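Local atomic coordinates of transcriptional regulator URE2 (Saccharomyces cerevisiae, PDB entry 1K0D), a protein that represses nitrogen catabolic genes in yeast by holding GATA activators in the cytoplasm, and reduces peroxides with glutathione through its glutathione S-transferase-like region. Residues R7-F12 with E56-F62; L17-F23 with P72-G78; V37-F43 with L94-Y98; S64-N68 with S83-S87. One frame throughout, in Å; residues are numbered along the deposited sequence.

Contact 1 of 4, residues R7-F12 with E56-F62; sequences RITKFF and EHRAPEF
The F12 ring is packed on both faces: E61 O lies 3.7 Å above one, toward the rim, and F11 CD2 sits over the opposite face. I8 CG2 meets the F12 edge in plane. The E61 side chain runs past the same ring, its CB 3.4 Å from F12 CD1, with the carboxylate plane tilted from the ring. The guanidinium of R7 and the carboxylate of E56 are turned 43° apart, neither stacked nor coplanar. R7 NH1 forms a salt bridge with E56 OE1 at 2.7 Å, and its N-H also points, weakly and at 144°, to E56 OE2, 3.0 Å from R7 NH1. R7 gets there with an extended chain, CG anti to the backbone N (chi1 165°), which carries the guanidinium across the end of E56. The contact joins helix 7-11, ahead of the first strand of the thioredoxin-like domain of this glutathione S-transferase fold, to the loop and short helix that follow strand 45-49. That loop includes H57, a glutathione-binding residue. Both ends of the salt bridge are tied to the chain around strand 45-49: E56 OE1 also accepts from D51 N, and R7 NH2 donates to F49 O. Between the charged pair and F12, I8 CG1 packs against E56 CB at 4.1 Å. The chain of E61 bends beyond CG, bringing its carboxylate back alongside T9, where T9 OG1 gives a weak hydrogen bond to E61 OE1 at 3.0 Å.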
# COMPACT_ATOMS: atom_id res chain seq x y z
N ARG B 7 -22.98 -9.91 -18.09
CA ARG B 7 -22.09 -9.03 -18.84
C ARG B 7 -20.63 -9.41 -18.58
O ARG B 7 -19.88 -9.71 -19.51
CB ARG B 7 -22.32 -7.58 -18.42
CG ARG B 7 -21.23 -6.61 -18.86
CD ARG B 7 -21.31 -5.33 -18.05
NE ARG B 7 -20.23 -4.40 -18.34
CZ ARG B 7 -20.01 -3.28 -17.65
NH1 ARG B 7 -20.79 -2.96 -16.63
NH2 ARG B 7 -19.00 -2.49 -17.98
N ILE B 8 -20.25 -9.39 -17.31
CA ILE B 8 -18.89 -9.73 -16.90
C ILE B 8 -18.66 -11.22 -17.09
O ILE B 8 -17.53 -11.66 -17.36
CB ILE B 8 -18.65 -9.37 -15.42
CG1 ILE B 8 -19.10 -7.94 -15.14
CG2 ILE B 8 -17.17 -9.53 -15.08
CD1 ILE B 8 -18.39 -6.88 -15.96
N THR B 9 -19.72 -12.00 -16.95
CA THR B 9 -19.64 -13.45 -17.10
C THR B 9 -19.23 -13.80 -18.53
O THR B 9 -18.41 -14.68 -18.75
CB THR B 9 -21.00 -14.12 -16.80
OG1 THR B 9 -21.41 -13.79 -15.47
CG2 THR B 9 -20.88 -15.63 -16.92
N LYS B 10 -19.82 -13.09 -19.49
CA LYS B 10 -19.51 -13.32 -20.89
C LYS B 10 -18.04 -13.03 -21.16
O LYS B 10 -17.37 -13.78 -21.87
CB LYS B 10 -20.38 -12.44 -21.78
CG LYS B 10 -20.41 -12.87 -23.24
CD LYS B 10 -21.35 -12.01 -24.07
CE LYS B 10 -21.57 -12.61 -25.46
NZ LYS B 10 -20.29 -12.79 -26.20
N PHE B 11 -17.53 -11.94 -20.58
CA PHE B 11 -16.14 -11.56 -20.76
C PHE B 11 -15.19 -12.69 -20.39
O PHE B 11 -14.23 -12.97 -21.11
CB PHE B 11 -15.78 -10.33 -19.92
CG PHE B 11 -14.32 -9.97 -19.95
CD1 PHE B 11 -13.73 -9.50 -21.12
CD2 PHE B 11 -13.52 -10.15 -18.82
CE1 PHE B 11 -12.37 -9.20 -21.17
CE2 PHE B 11 -12.16 -9.86 -18.86
CZ PHE B 11 -11.58 -9.38 -20.04
N PHE B 12 -15.46 -13.34 -19.26
CA PHE B 12 -14.61 -14.44 -18.82
C PHE B 12 -14.88 -15.73 -19.58
O PHE B 12 -14.27 -16.76 -19.30
CB PHE B 12 -14.77 -14.67 -17.31
CG PHE B 12 -14.19 -13.57 -16.47
CD1 PHE B 12 -14.96 -12.47 -16.12
CD2 PHE B 12 -12.86 -13.62 -16.06
CE1 PHE B 12 -14.42 -11.43 -15.37
CE2 PHE B 12 -12.31 -12.58 -15.31
CZ PHE B 12 -13.09 -11.48 -14.97
N GLU B 56 -21.99 -5.99 -9.84
CA GLU B 56 -21.16 -6.77 -10.76
C GLU B 56 -19.86 -7.20 -10.07
O GLU B 56 -19.21 -8.17 -10.47
CB GLU B 56 -20.83 -5.96 -12.01
CG GLU B 56 -22.03 -5.54 -12.84
CD GLU B 56 -21.62 -4.88 -14.14
OE1 GLU B 56 -20.81 -3.94 -14.09
OE2 GLU B 56 -22.10 -5.31 -15.21
N HIS B 57 -19.47 -6.45 -9.05
CA HIS B 57 -18.26 -6.72 -8.29
C HIS B 57 -18.46 -7.99 -7.46
O HIS B 57 -17.50 -8.53 -6.90
CB HIS B 57 -17.98 -5.54 -7.37
CG HIS B 57 -19.12 -5.21 -6.47
ND1 HIS B 57 -19.27 -5.77 -5.22
CD2 HIS B 57 -20.20 -4.42 -6.67
CE1 HIS B 57 -20.40 -5.33 -4.68
NE2 HIS B 57 -20.98 -4.51 -5.54
N ARG B 58 -19.71 -8.45 -7.38
CA ARG B 58 -20.06 -9.65 -6.63
C ARG B 58 -19.91 -10.87 -7.53
O ARG B 58 -19.67 -11.98 -7.06
CB ARG B 58 -21.50 -9.56 -6.14
CG ARG B 58 -21.87 -8.26 -5.44
CD ARG B 58 -23.33 -8.26 -4.99
NE ARG B 58 -23.58 -9.26 -3.96
CZ ARG B 58 -24.78 -9.51 -3.43
NH1 ARG B 58 -25.84 -8.82 -3.82
NH2 ARG B 58 -24.90 -10.45 -2.50
N ALA B 59 -20.05 -10.66 -8.84
CA ALA B 59 -19.94 -11.74 -9.81
C ALA B 59 -18.76 -12.65 -9.49
O ALA B 59 -17.61 -12.21 -9.46
CB ALA B 59 -19.79 -11.17 -11.21
N PRO B 60 -19.03 -13.95 -9.24
CA PRO B 60 -17.99 -14.92 -8.92
C PRO B 60 -16.76 -14.78 -9.82
O PRO B 60 -15.64 -15.07 -9.41
CB PRO B 60 -18.70 -16.26 -9.12
CG PRO B 60 -20.08 -15.94 -8.63
CD PRO B 60 -20.35 -14.60 -9.29
N GLU B 61 -16.99 -14.31 -11.04
CA GLU B 61 -15.91 -14.12 -12.01
C GLU B 61 -14.95 -13.01 -11.56
O GLU B 61 -13.74 -13.15 -11.70
CB GLU B 61 -16.48 -13.76 -13.38
CG GLU B 61 -17.35 -14.84 -14.03
CD GLU B 61 -18.78 -14.86 -13.50
OE1 GLU B 61 -19.59 -15.67 -14.00
OE2 GLU B 61 -19.10 -14.06 -12.59
N PHE B 62 -15.50 -11.92 -11.03
CA PHE B 62 -14.68 -10.81 -10.59
C PHE B 62 -13.98 -11.08 -9.25
O PHE B 62 -12.80 -10.76 -9.09
CB PHE B 62 -15.51 -9.53 -10.47
CG PHE B 62 -14.71 -8.33 -10.05
CD1 PHE B 62 -13.67 -7.86 -10.85
CD2 PHE B 62 -14.96 -7.69 -8.84
CE1 PHE B 62 -12.89 -6.78 -10.45
CE2 PHE B 62 -14.19 -6.61 -8.43
CZ PHE B 62 -13.15 -6.15 -9.24

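Contact 2 of 4, residues L17-F23 with P72-G78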
# COMPACT_ATOMS: atom_id res chain seq x y z
N LEU B 17 -6.18 -12.64 -25.85
CA LEU B 17 -4.97 -13.44 -25.76
C LEU B 17 -3.76 -12.59 -25.36
O LEU B 17 -2.78 -13.11 -24.84
CB LEU B 17 -4.69 -14.13 -27.10
CG LEU B 17 -5.78 -15.09 -27.60
CD1 LEU B 17 -5.36 -15.68 -28.94
CD2 LEU B 17 -6.00 -16.20 -26.57
N GLU B 18 -3.84 -11.29 -25.60
CA GLU B 18 -2.75 -10.39 -25.25
C GLU B 18 -3.33 -9.08 -24.72
O GLU B 18 -4.54 -8.94 -24.61
CB GLU B 18 -1.87 -10.10 -26.47
CG GLU B 18 -2.52 -9.18 -27.50
CD GLU B 18 -1.55 -8.79 -28.60
OE1 GLU B 18 -1.94 -7.99 -29.48
OE2 GLU B 18 -0.40 -9.29 -28.59
N GLY B 19 -2.45 -8.14 -24.40
CA GLY B 19 -2.92 -6.86 -23.89
C GLY B 19 -3.37 -6.92 -22.44
O GLY B 19 -3.10 -7.89 -21.73
N TYR B 20 -4.07 -5.88 -22.00
CA TYR B 20 -4.54 -5.81 -20.62
C TYR B 20 -5.99 -5.36 -20.53
O TYR B 20 -6.46 -4.57 -21.35
CB TYR B 20 -3.68 -4.83 -19.81
CG TYR B 20 -2.21 -5.12 -19.90
CD1 TYR B 20 -1.48 -4.80 -21.05
CD2 TYR B 20 -1.53 -5.75 -18.85
CE1 TYR B 20 -0.14 -5.12 -21.16
CE2 TYR B 20 -0.18 -6.07 -18.95
CZ TYR B 20 0.51 -5.75 -20.11
OH TYR B 20 1.84 -6.08 -20.24
N THR B 21 -6.69 -5.87 -19.53
CA THR B 21 -8.08 -5.49 -19.30
C THR B 21 -8.08 -4.86 -17.92
O THR B 21 -7.60 -5.46 -16.95
CB THR B 21 -9.03 -6.71 -19.30
OG1 THR B 21 -8.96 -7.38 -20.57
CG2 THR B 21 -10.46 -6.27 -19.04
N LEU B 22 -8.59 -3.65 -17.82
CA LEU B 22 -8.63 -2.96 -16.55
C LEU B 22 -10.05 -2.84 -16.01
O LEU B 22 -10.94 -2.35 -16.71
CB LEU B 22 -8.02 -1.56 -16.68
CG LEU B 22 -8.21 -0.61 -15.49
CD1 LEU B 22 -7.46 -1.15 -14.28
CD2 LEU B 22 -7.71 0.79 -15.87
N PHE B 23 -10.26 -3.32 -14.79
CA PHE B 23 -11.57 -3.20 -14.16
C PHE B 23 -11.50 -1.97 -13.28
O PHE B 23 -10.58 -1.83 -12.48
CB PHE B 23 -11.89 -4.43 -13.32
CG PHE B 23 -12.17 -5.64 -14.13
CD1 PHE B 23 -11.14 -6.51 -14.49
CD2 PHE B 23 -13.46 -5.92 -14.56
CE1 PHE B 23 -11.40 -7.64 -15.26
CE2 PHE B 23 -13.73 -7.04 -15.33
CZ PHE B 23 -12.70 -7.90 -15.68
N PRO B 72 -9.19 -0.78 -8.49
CA PRO B 72 -9.00 -1.52 -9.74
C PRO B 72 -8.42 -2.92 -9.59
O PRO B 72 -7.89 -3.30 -8.55
CB PRO B 72 -8.05 -0.62 -10.50
CG PRO B 72 -7.10 -0.20 -9.39
CD PRO B 72 -8.05 0.14 -8.25
N ALA B 73 -8.53 -3.67 -10.67
CA ALA B 73 -7.98 -5.02 -10.77
C ALA B 73 -7.53 -5.05 -12.22
O ALA B 73 -8.20 -4.49 -13.10
CB ALA B 73 -9.04 -6.07 -10.51
N LEU B 74 -6.39 -5.68 -12.48
CA LEU B 74 -5.87 -5.74 -13.83
C LEU B 74 -5.62 -7.17 -14.26
O LEU B 74 -5.15 -8.00 -13.48
CB LEU B 74 -4.56 -4.97 -13.94
CG LEU B 74 -3.98 -4.93 -15.35
CD1 LEU B 74 -4.80 -3.94 -16.18
CD2 LEU B 74 -2.51 -4.51 -15.31
N ILE B 75 -5.93 -7.48 -15.51
CA ILE B 75 -5.66 -8.81 -16.01
C ILE B 75 -4.58 -8.69 -17.07
O ILE B 75 -4.73 -7.99 -18.07
CB ILE B 75 -6.93 -9.46 -16.61
CG1 ILE B 75 -8.01 -9.59 -15.53
CG2 ILE B 75 -6.59 -10.84 -17.14
CD1 ILE B 75 -9.23 -10.40 -15.96
N ASP B 76 -3.46 -9.36 -16.82
CA ASP B 76 -2.33 -9.35 -17.74
C ASP B 76 -2.51 -10.60 -18.62
O ASP B 76 -1.97 -11.66 -18.31
CB ASP B 76 -1.03 -9.43 -16.95
CG ASP B 76 0.20 -9.28 -17.82
OD1 ASP B 76 0.17 -9.78 -18.97
OD2 ASP B 76 1.20 -8.68 -17.36
N HIS B 77 -3.29 -10.47 -19.69
CA HIS B 77 -3.57 -11.59 -20.59
C HIS B 77 -2.34 -12.31 -21.09
O HIS B 77 -2.32 -13.54 -21.13
CB HIS B 77 -4.40 -11.11 -21.78
CG HIS B 77 -5.70 -10.48 -21.38
ND1 HIS B 77 -6.65 -11.16 -20.66
CD2 HIS B 77 -6.17 -9.22 -21.54
CE1 HIS B 77 -7.66 -10.34 -20.39
NE2 HIS B 77 -7.39 -9.16 -20.92
N GLY B 78 -1.31 -11.56 -21.46
CA GLY B 78 -0.08 -12.16 -21.94
C GLY B 78 0.55 -13.11 -20.94
O GLY B 78 1.27 -14.04 -21.32
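Backbone hydrogen bonds pair Y20-F23 with A73-D76 as antiparallel strands. T21 and I75 are a hydrogen-bonded pair: T21 N reaches I75 O at 3.2 Å on a lone pair, and I75 N returns to T21 O at 3.0 Å. F23 and A73 repeat the pattern; F23 N to A73 O is nearly straight at 2.9 Å (171°), while the return bond from A73 N to F23 O is weak. Y20 with D76 and L22 with L74 are the non-hydrogen-bonded pairs, where Y20 CA-H approaches I75 O. These are the two central strands of the mixed sheet in the thioredoxin-like domain, with strand 45-49 beside 20-24 and strand 82-85 beside 73-76. The cis peptide bond before P72, a hallmark of the fold, sits just ahead of strand 73-76, at the glutathione pocket, and P72 touches the bound ligand. Apolar side chains divide between the two sheet faces. Y20, L22, L74 and D76 share one face, where L22 CB meets L74 CD1; L22 CD1 also meets P72 CB. On the other face F23 CE1 touches I75 CD1 at 3.6 Å, and I75 CG1 lies at the ring edge. Polar side chains gather toward the C-terminal end of strand 73-76. D76 OD2 comes to the edge of the Y20 ring, 3.4 Å from Y20 CE2, but its salt bridge is with K97, which also bonds Y20 OH. H77 NE2 and T21 OG1 appear hydrogen-bonded, though their modelled 2.4 Å is doubtfully short; H77 ND1 bonds N81.

Contact 3 of 4, residues V37-F43 with L94-Y98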
# COMPACT_ATOMS: atom_id res chain seq x y z
N VAL B 37 -0.61 5.11 -15.63
CA VAL B 37 0.66 4.40 -15.80
C VAL B 37 0.61 3.48 -17.02
O VAL B 37 1.59 3.32 -17.73
CB VAL B 37 1.02 3.58 -14.55
CG1 VAL B 37 2.28 2.75 -14.79
CG2 VAL B 37 1.22 4.54 -13.38
N LEU B 38 -0.55 2.87 -17.23
CA LEU B 38 -0.76 1.98 -18.37
C LEU B 38 -0.54 2.82 -19.65
O LEU B 38 0.14 2.39 -20.59
CB LEU B 38 -2.21 1.47 -18.32
CG LEU B 38 -2.63 0.00 -18.49
CD1 LEU B 38 -1.59 -0.97 -17.94
CD2 LEU B 38 -3.97 -0.18 -17.78
N SER B 39 -1.09 4.03 -19.66
CA SER B 39 -0.96 4.90 -20.81
C SER B 39 0.45 5.44 -20.99
O SER B 39 0.97 5.44 -22.10
CB SER B 39 -1.96 6.06 -20.71
OG SER B 39 -1.68 7.04 -21.69
N GLU B 40 1.08 5.89 -19.90
CA GLU B 40 2.43 6.42 -19.98
C GLU B 40 3.45 5.40 -20.48
O GLU B 40 4.40 5.74 -21.18
CB GLU B 40 2.88 6.94 -18.60
CG GLU B 40 2.45 8.38 -18.28
CD GLU B 40 3.21 9.44 -19.10
OE1 GLU B 40 2.86 10.64 -19.00
OE2 GLU B 40 4.17 9.08 -19.82
N LEU B 41 3.25 4.13 -20.12
CA LEU B 41 4.17 3.07 -20.53
C LEU B 41 3.87 2.52 -21.92
O LEU B 41 4.60 1.67 -22.41
CB LEU B 41 4.15 1.93 -19.51
CG LEU B 41 4.65 2.32 -18.12
CD1 LEU B 41 4.42 1.18 -17.15
CD2 LEU B 41 6.12 2.68 -18.18
N GLY B 42 2.80 3.01 -22.54
CA GLY B 42 2.45 2.55 -23.87
C GLY B 42 1.75 1.20 -23.91
O GLY B 42 1.69 0.56 -24.95
N PHE B 43 1.24 0.76 -22.77
CA PHE B 43 0.54 -0.52 -22.71
C PHE B 43 -0.89 -0.34 -23.22
O PHE B 43 -1.62 0.55 -22.78
CB PHE B 43 0.54 -1.05 -21.27
CG PHE B 43 1.88 -1.60 -20.82
CD1 PHE B 43 2.38 -1.32 -19.55
CD2 PHE B 43 2.63 -2.43 -21.65
CE1 PHE B 43 3.61 -1.84 -19.11
CE2 PHE B 43 3.86 -2.95 -21.23
CZ PHE B 43 4.35 -2.66 -19.95
N LEU B 94 3.55 -3.19 -13.53
CA LEU B 94 3.74 -2.51 -14.81
C LEU B 94 5.15 -1.98 -15.05
O LEU B 94 5.73 -2.22 -16.12
CB LEU B 94 2.72 -1.37 -14.96
CG LEU B 94 1.28 -1.87 -15.04
CD1 LEU B 94 0.34 -0.69 -15.27
CD2 LEU B 94 1.14 -2.88 -16.17
N VAL B 95 5.73 -1.27 -14.08
CA VAL B 95 7.08 -0.76 -14.30
C VAL B 95 8.12 -1.87 -14.31
O VAL B 95 9.09 -1.80 -15.05
CB VAL B 95 7.46 0.33 -13.27
CG1 VAL B 95 6.46 1.48 -13.37
CG2 VAL B 95 7.50 -0.25 -11.87
N ASN B 96 7.90 -2.92 -13.51
CA ASN B 96 8.83 -4.05 -13.48
C ASN B 96 8.83 -4.73 -14.85
O ASN B 96 9.89 -5.04 -15.40
CB ASN B 96 8.44 -5.06 -12.40
CG ASN B 96 9.12 -4.78 -11.08
OD1 ASN B 96 10.31 -5.07 -10.91
ND2 ASN B 96 8.39 -4.20 -10.14
N LYS B 97 7.63 -4.94 -15.39
CA LYS B 97 7.48 -5.59 -16.68
C LYS B 97 8.08 -4.76 -17.81
O LYS B 97 8.81 -5.28 -18.65
CB LYS B 97 6.00 -5.85 -16.98
CG LYS B 97 5.78 -6.72 -18.20
CD LYS B 97 4.33 -7.15 -18.35
CE LYS B 97 4.19 -8.16 -19.47
NZ LYS B 97 2.81 -8.70 -19.56
N TYR B 98 7.76 -3.47 -17.83
CA TYR B 98 8.28 -2.57 -18.86
C TYR B 98 9.80 -2.60 -18.86
O TYR B 98 10.44 -2.68 -19.92
CB TYR B 98 7.82 -1.13 -18.61
CG TYR B 98 8.25 -0.19 -19.72
CD1 TYR B 98 7.45 -0.02 -20.86
CD2 TYR B 98 9.49 0.46 -19.69
CE1 TYR B 98 7.88 0.75 -21.92
CE2 TYR B 98 9.93 1.24 -20.76
CZ TYR B 98 9.11 1.38 -21.88
OH TYR B 98 9.52 2.10 -22.97
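V37 starts the contact with CG1, anti to its backbone N (chi1 175°), reaching L94 CD1 at 4.0 Å. One residue on, L38 CD1 is modelled against the same methyl, 3.3 Å from L94 CD1, closer than normal van der Waals contact; both L38 torsions lie off the staggered positions (chi1 -133°, chi2 33°), so the exact closeness of this pair is uncertain. L41 splits its two methyls: CD1 rests on L94 CB and near V95 CG1, whereas CD2 sits over one face of the Y98 ring in a CH-pi contact, 4.2 Å from the ring centroid. The helix then ends in a Schellman motif, with G42 at positive phi, and the chain turns so that F43 comes back toward helix 87-102. The F43 ring slides past L94, CD1 to L94 CD2 3.9 Å, with L94 O at its edge in plane; F43 CZ also meets Y98 CB at 4.0 Å. Beyond the pair, the F43 ring meets that of Y20. Helices 29-40 and 87-102 are the pair that packs on one face of the thioredoxin-like sheet in glutathione S-transferases. The seam between the two segments is built of leucine methyls and aromatic rings, so shape fit and apolar burial, rather than directional polar bonds, hold these helices together.

Contact 4 of 4, residues S64-N68 with S83-S87; sequences SVNPN and SIWES. With GSH (glutathione), chain F.
The packed part is the W85 indole, one face of which is covered by the turn N66-P67. P67 CD stands over the face of the five-membered ring in a CH-pi contact, 3.8 Å from its centroid, and P67 CG lies 3.6 Å from W85 CZ2. N66 adds its amide to the same face, 32° from the ring plane, with OD1 3.3 Å from W85 CE3. That oxygen also accepts from N68 N at 2.7 Å, an Asx turn that helps fix the rotation of the amide, tilted over the indole, though the donor lies 40° out of the carbonyl plane. W85 can lie here because its CG sits between the backbone N and carbonyl carbon (chi1 46°). The segments join the loop after helix 60-65 to edge strand 82-85, at the dimer interface: W121 and F124 of the second subunit meet the W85 ring edge-to-face. The looser side is the water-bridged one toward glutathione. A water lies 3.0 Å from E86 OE1 and is weakly bonded by N66 ND2. E86 OE2 accepts from the glutathione amino nitrogen N1 at 3.0 Å, while S87, opening helix 87-102, binds the gamma-glutamyl carboxylate: its backbone N donates to O12 at 2.8 Å and its OG to O11.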
# COMPACT_ATOMS: atom_id res chain seq x y z
N SER B 64 -12.90 -13.60 -8.28
CA SER B 64 -11.79 -14.49 -8.60
C SER B 64 -10.59 -13.70 -9.10
O SER B 64 -9.45 -14.12 -8.94
CB SER B 64 -12.22 -15.49 -9.68
OG SER B 64 -13.29 -16.30 -9.22
N VAL B 65 -10.85 -12.55 -9.70
CA VAL B 65 -9.78 -11.69 -10.19
C VAL B 65 -9.25 -10.90 -9.00
O VAL B 65 -8.04 -10.80 -8.80
CB VAL B 65 -10.30 -10.72 -11.28
CG1 VAL B 65 -9.19 -9.76 -11.71
CG2 VAL B 65 -10.81 -11.51 -12.47
N ASN B 66 -10.16 -10.35 -8.20
CA ASN B 66 -9.80 -9.58 -7.02
C ASN B 66 -10.61 -10.06 -5.82
O ASN B 66 -11.78 -9.71 -5.67
CB ASN B 66 -10.07 -8.10 -7.24
CG ASN B 66 -9.69 -7.27 -6.03
OD1 ASN B 66 -9.41 -7.81 -4.96
ND2 ASN B 66 -9.68 -5.95 -6.19
N PRO B 67 -9.99 -10.86 -4.93
CA PRO B 67 -10.69 -11.38 -3.75
C PRO B 67 -11.27 -10.30 -2.84
O PRO B 67 -12.20 -10.56 -2.08
CB PRO B 67 -9.62 -12.22 -3.05
CG PRO B 67 -8.35 -11.56 -3.45
CD PRO B 67 -8.57 -11.25 -4.91
N ASN B 68 -10.72 -9.09 -2.94
CA ASN B 68 -11.19 -7.97 -2.12
C ASN B 68 -12.45 -7.33 -2.72
O ASN B 68 -13.05 -6.44 -2.12
CB ASN B 68 -10.09 -6.91 -1.99
CG ASN B 68 -10.41 -5.85 -0.95
OD1 ASN B 68 -9.88 -4.74 -1.00
ND2 ASN B 68 -11.26 -6.20 0.00
N SER B 83 -3.92 -12.14 -12.72
CA SER B 83 -4.70 -11.06 -12.15
C SER B 83 -3.95 -10.33 -11.04
O SER B 83 -3.46 -10.96 -10.09
CB SER B 83 -6.02 -11.62 -11.61
OG SER B 83 -6.69 -10.62 -10.86
N ILE B 84 -3.85 -9.01 -11.15
CA ILE B 84 -3.19 -8.22 -10.11
C ILE B 84 -4.21 -7.21 -9.58
O ILE B 84 -4.86 -6.50 -10.35
CB ILE B 84 -1.96 -7.44 -10.64
CG1 ILE B 84 -1.04 -8.36 -11.45
CG2 ILE B 84 -1.17 -6.88 -9.47
CD1 ILE B 84 -1.38 -8.44 -12.94
N TRP B 85 -4.37 -7.17 -8.26
CA TRP B 85 -5.30 -6.24 -7.64
C TRP B 85 -4.51 -5.35 -6.68
O TRP B 85 -3.40 -5.69 -6.31
CB TRP B 85 -6.43 -7.00 -6.93
CG TRP B 85 -5.95 -8.13 -6.08
CD1 TRP B 85 -5.40 -9.30 -6.50
CD2 TRP B 85 -5.98 -8.19 -4.65
NE1 TRP B 85 -5.08 -10.09 -5.42
CE2 TRP B 85 -5.42 -9.43 -4.27
CE3 TRP B 85 -6.41 -7.31 -3.65
CZ2 TRP B 85 -5.29 -9.82 -2.94
CZ3 TRP B 85 -6.29 -7.70 -2.32
CH2 TRP B 85 -5.73 -8.94 -1.98
N GLU B 86 -5.10 -4.22 -6.29
CA GLU B 86 -4.46 -3.19 -5.45
C GLU B 86 -3.65 -2.33 -6.43
O GLU B 86 -2.72 -2.81 -7.06
CB GLU B 86 -3.53 -3.79 -4.40
CG GLU B 86 -4.24 -4.35 -3.16
CD GLU B 86 -4.96 -3.28 -2.34
OE1 GLU B 86 -6.05 -3.57 -1.83
OE2 GLU B 86 -4.43 -2.15 -2.20
N SER B 87 -4.03 -1.06 -6.56
CA SER B 87 -3.36 -0.15 -7.49
C SER B 87 -1.84 -0.08 -7.29
O SER B 87 -1.08 0.06 -8.26
CB SER B 87 -3.96 1.25 -7.36
OG SER B 87 -3.82 1.76 -6.05
N1 GSH F . -6.19 0.25 -1.59
CA1 GSH F . -6.94 -0.00 -2.83
C1 GSH F . -6.13 0.31 -4.12
O11 GSH F . -5.26 1.19 -4.08
O12 GSH F . -6.42 -0.40 -5.19
CB1 GSH F . -8.26 0.82 -2.80
CG1 GSH F . -9.43 0.06 -3.49
CD1 GSH F . -10.73 0.92 -3.42
OE1 GSH F . -11.15 1.35 -2.33
N2 GSH F . -11.35 1.13 -4.60
CA2 GSH F . -12.60 1.91 -4.69
C2 GSH F . -13.81 0.95 -4.81
O2 GSH F . -13.70 -0.17 -5.32
CB2 GSH F . -12.57 2.82 -5.94
SG2 GSH F . -11.39 4.21 -5.80
N3 GSH F . -15.00 1.41 -4.33
CA3 GSH F . -16.26 0.63 -4.36
C3 GSH F . -16.61 0.11 -2.96
O31 GSH F . -17.66 -0.56 -2.87
O32 GSH F . -15.85 0.37 -2.00
O HOH W 1 -8.33 -4.17 -3.62

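All four contacts belong to the thioredoxin-like glutathione-binding domain. Contact 2 joins the central strands, and the others surround it: contact 1 lies about 14 Å away, contact 3 about 12 Å and contact 4 about 11 Å, centre to centre. Contacts 1 and 3, whose centres are 25 Å apart, do not touch. Contacts 1 and 4 share helix 60-65 and follow one another along the chain, whereas contacts 1 and 2, and 2 and 3, alternate their segments. F12 meets F23 and V65, linking contact 1 to contacts 2 and 4; K97 bridges contact 3 to D76. P72, just before strand 73-76, and E86 and S87, just after strand 82-85, bring contacts 2 and 4 to the glutathione pocket.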